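Local coordinates for putative calcium binding protein (Streptomyces coelicolor, PDB 3AKB) that binds calcium ions through EF-hand loops and is probably involved in calcium-mediated regulation in this bacterium, at residues Glu75-Thr79 with Gly80-Arg84. The protein carries 2 engineered substitutions. Numbering follows the deposited sequence.
Sequences EEFVT and GAVKR. With CA (calcium ion), chain F.
Glu76 and Phe77 join the two halves of this helical stretch through their carbonyl oxygens, each of which reaches an amide five residues on. Just before them, Glu75 O takes two donors from Thr79: its backbone N, and its hydroxyl OG1 at 2.6 Å, which comes in above the carbonyl plane. The Thr79 hydroxyl can curl back like this because it sits between its own backbone N and carbonyl carbon (chi1 63°). Glu76 O receives Ala81 N at 3.2 Å, in the carbonyl plane, and more weakly Gly80 N, whose N-H points poorly at it (127°). The side chain of Glu76, extended beyond CG, clasps the calcium ion with both carboxylate oxygens, OE1 at 2.5 Å and OE2 at 2.6 Å; Thr73 N also bonds OE1 and, with the metal, limits how the carboxylate can turn. At Phe77 the backbone oxygen accepts Val82 N at 3.1 Å, while the ring, with CG anti to the backbone N (chi1 -171°), lies against the following turn: CD1 is 3.6 Å from Ala81 CB, and CE2 meets Val82 CG2 more loosely. Phe77, Val78 and Val82 also pack on helix 2-13, and Ala81 on helix 44-64, so the helix touches two others here. Val78 O is bridged to Lys83 N by a water that donates to the oxygen at 2.7 Å and accepts from the amide. The i to i+5 bonds and this water mark a widened, pi-type turn within helix 74-87. This is the exiting helix of an EF-hand, with Glu76 as the bidentate ligand at the last position of the calcium loop, completing the site made by Asp65, Asp67, Asp69, the Arg71 carbonyl and a water.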
ATOM      1  N   GLU A  75       7.248 -14.595 -10.753  1.00 18.29           N
ATOM      2  CA  GLU A  75       6.578 -15.200 -11.908  1.00 19.15           C
ATOM      3  C   GLU A  75       5.053 -15.162 -11.805  1.00 18.69           C
ATOM      4  O   GLU A  75       4.372 -14.781 -12.766  1.00 19.30           O
ATOM      5  CB  GLU A  75       7.090 -16.628 -12.146  1.00 19.92           C
ATOM      6  CG  GLU A  75       6.872 -17.172 -13.557  1.00 24.27           C
ATOM      7  CD  GLU A  75       7.666 -16.436 -14.637  1.00 28.78           C
ATOM      8  OE1 GLU A  75       8.469 -15.533 -14.315  1.00 30.28           O
ATOM      9  OE2 GLU A  75       7.478 -16.765 -15.827  1.00 31.32           O
ATOM     10  N   GLU A  76       4.515 -15.532 -10.639  1.00 18.03           N
ATOM     11  CA  GLU A  76       3.079 -15.462 -10.379  1.00 17.42           C
ATOM     12  C   GLU A  76       2.523 -14.040 -10.534  1.00 17.84           C
ATOM     13  O   GLU A  76       1.408 -13.832 -11.052  1.00 17.97           O
ATOM     14  CB  GLU A  76       2.769 -15.989  -8.972  1.00 17.38           C
ATOM     15  CG  GLU A  76       2.734 -17.505  -8.900  1.00 16.26           C
ATOM     16  CD  GLU A  76       2.507 -18.031  -7.486  1.00 16.56           C
ATOM     17  OE1 GLU A  76       3.084 -17.479  -6.543  1.00 15.13           O
ATOM     18  OE2 GLU A  76       1.760 -19.006  -7.321  1.00 15.43           O
ATOM     19  N   PHE A  77       3.297 -13.071 -10.069  1.00 18.11           N
ATOM     20  CA  PHE A  77       2.886 -11.676 -10.167  1.00 18.64           C
ATOM     21  C   PHE A  77       2.919 -11.180 -11.608  1.00 19.91           C
ATOM     22  O   PHE A  77       1.956 -10.581 -12.057  1.00 19.28           O
ATOM     23  CB  PHE A  77       3.756 -10.791  -9.281  1.00 17.64           C
ATOM     24  CG  PHE A  77       3.260  -9.380  -9.178  1.00 16.06           C
ATOM     25  CD1 PHE A  77       2.244  -9.054  -8.281  1.00 15.45           C
ATOM     26  CD2 PHE A  77       3.796  -8.377  -9.977  1.00 15.54           C
ATOM     27  CE1 PHE A  77       1.763  -7.747  -8.182  1.00 17.03           C
ATOM     28  CE2 PHE A  77       3.321  -7.074  -9.874  1.00 14.58           C
ATOM     29  CZ  PHE A  77       2.315  -6.758  -8.985  1.00 16.97           C
ATOM     30  N   VAL A  78       4.023 -11.440 -12.312  1.00 20.88           N
ATOM     31  CA  VAL A  78       4.218 -10.980 -13.697  1.00 22.84           C
ATOM     32  C   VAL A  78       3.230 -11.677 -14.635  1.00 23.52           C
ATOM     33  O   VAL A  78       2.482 -11.005 -15.348  1.00 24.75           O
ATOM     34  CB  VAL A  78       5.694 -11.171 -14.174  1.00 22.54           C
ATOM     35  CG1 VAL A  78       5.846 -10.852 -15.662  1.00 23.91           C
ATOM     36  CG2 VAL A  78       6.649 -10.306 -13.357  1.00 22.81           C
ATOM     37  N   THR A  79       3.207 -13.013 -14.611  1.00 24.27           N
ATOM     38  CA  THR A  79       2.374 -13.816 -15.546  1.00 24.85           C
ATOM     39  C   THR A  79       0.872 -13.844 -15.210  1.00 24.98           C
ATOM     40  O   THR A  79       0.036 -14.134 -16.077  1.00 26.51           O
ATOM     41  CB  THR A  79       2.880 -15.295 -15.678  1.00 25.36           C
ATOM     42  OG1 THR A  79       2.769 -15.951 -14.404  1.00 25.02           O
ATOM     43  CG2 THR A  79       4.350 -15.345 -16.161  1.00 24.63           C
ATOM     44  N   GLY A  80       0.529 -13.555 -13.960  1.00 24.95           N
ATOM     45  CA  GLY A  80      -0.857 -13.654 -13.504  1.00 24.12           C
ATOM     46  C   GLY A  80      -1.448 -12.333 -13.047  1.00 23.71           C
ATOM     47  O   GLY A  80      -2.403 -11.828 -13.653  1.00 24.29           O
ATOM     48  N   ALA A  81      -0.851 -11.762 -11.998  1.00 22.34           N
ATOM     49  CA  ALA A  81      -1.435 -10.636 -11.275  1.00 20.93           C
ATOM     50  C   ALA A  81      -1.567  -9.349 -12.086  1.00 19.88           C
ATOM     51  O   ALA A  81      -2.554  -8.643 -11.946  1.00 19.66           O
ATOM     52  CB  ALA A  81      -0.664 -10.362  -9.967  1.00 21.12           C
ATOM     53  N   VAL A  82      -0.570  -9.043 -12.907  1.00 18.90           N
ATOM     54  CA  VAL A  82      -0.554  -7.777 -13.655  1.00 18.72           C
ATOM     55  C   VAL A  82      -1.819  -7.550 -14.488  1.00 19.15           C
ATOM     56  O   VAL A  82      -2.447  -6.492 -14.366  1.00 17.36           O
ATOM     57  CB  VAL A  82       0.715  -7.632 -14.526  1.00 18.25           C
ATOM     58  CG1 VAL A  82       0.660  -6.354 -15.393  1.00 19.40           C
ATOM     59  CG2 VAL A  82       1.943  -7.635 -13.651  1.00 18.41           C
ATOM     60  N   LYS A  83      -2.173  -8.522 -15.334  1.00 20.06           N
ATOM     61  CA  LYS A  83      -3.374  -8.409 -16.167  1.00 22.58           C
ATOM     62  C   LYS A  83      -4.629  -8.301 -15.314  1.00 22.46           C
ATOM     63  O   LYS A  83      -5.460  -7.420 -15.530  1.00 22.75           O
ATOM     64  CB  LYS A  83      -3.513  -9.580 -17.151  1.00 22.40           C
ATOM     65  CG  LYS A  83      -4.912  -9.637 -17.793  1.00 23.80           C
ATOM     66  CD  LYS A  83      -5.020 -10.614 -18.959  1.00 25.23           C
ATOM     67  CE  LYS A  83      -6.490 -10.952 -19.250  1.00 28.54           C
ATOM     68  NZ  LYS A  83      -7.131 -11.784 -18.161  1.00 31.75           N
ATOM     69  N   ARG A  84      -4.757  -9.199 -14.341  1.00 23.42           N
ATOM     70  CA  ARG A  84      -5.919  -9.198 -13.462  1.00 23.92           C
ATOM     71  C   ARG A  84      -6.062  -7.861 -12.721  1.00 23.66           C
ATOM     72  O   ARG A  84      -7.165  -7.330 -12.602  1.00 23.80           O
ATOM     73  CB  ARG A  84      -5.885 -10.392 -12.499  1.00 24.33           C
ATOM     74  CG  ARG A  84      -5.989 -11.750 -13.193  1.00 27.16           C
ATOM     75  CD  ARG A  84      -6.733 -12.759 -12.324  1.00 31.49           C
ATOM     76  NE  ARG A  84      -6.325 -14.140 -12.578  1.00 35.24           N
ATOM     77  CZ  ARG A  84      -6.873 -14.941 -13.492  1.00 36.95           C
ATOM     78  NH1 ARG A  84      -7.858 -14.511 -14.272  1.00 38.31           N
ATOM     79  NH2 ARG A  84      -6.422 -16.179 -13.634  1.00 37.64           N
TER
HETATM   80 CA    CA F 172       2.513 -19.261  -4.880  1.00 11.76          CA
HETATM   81  O   HOH W   1      -0.100 -10.774 -15.953  1.00 39.03           O
HETATM   82  O   HOH W   2       4.800 -20.157  -5.406  1.00 20.01           O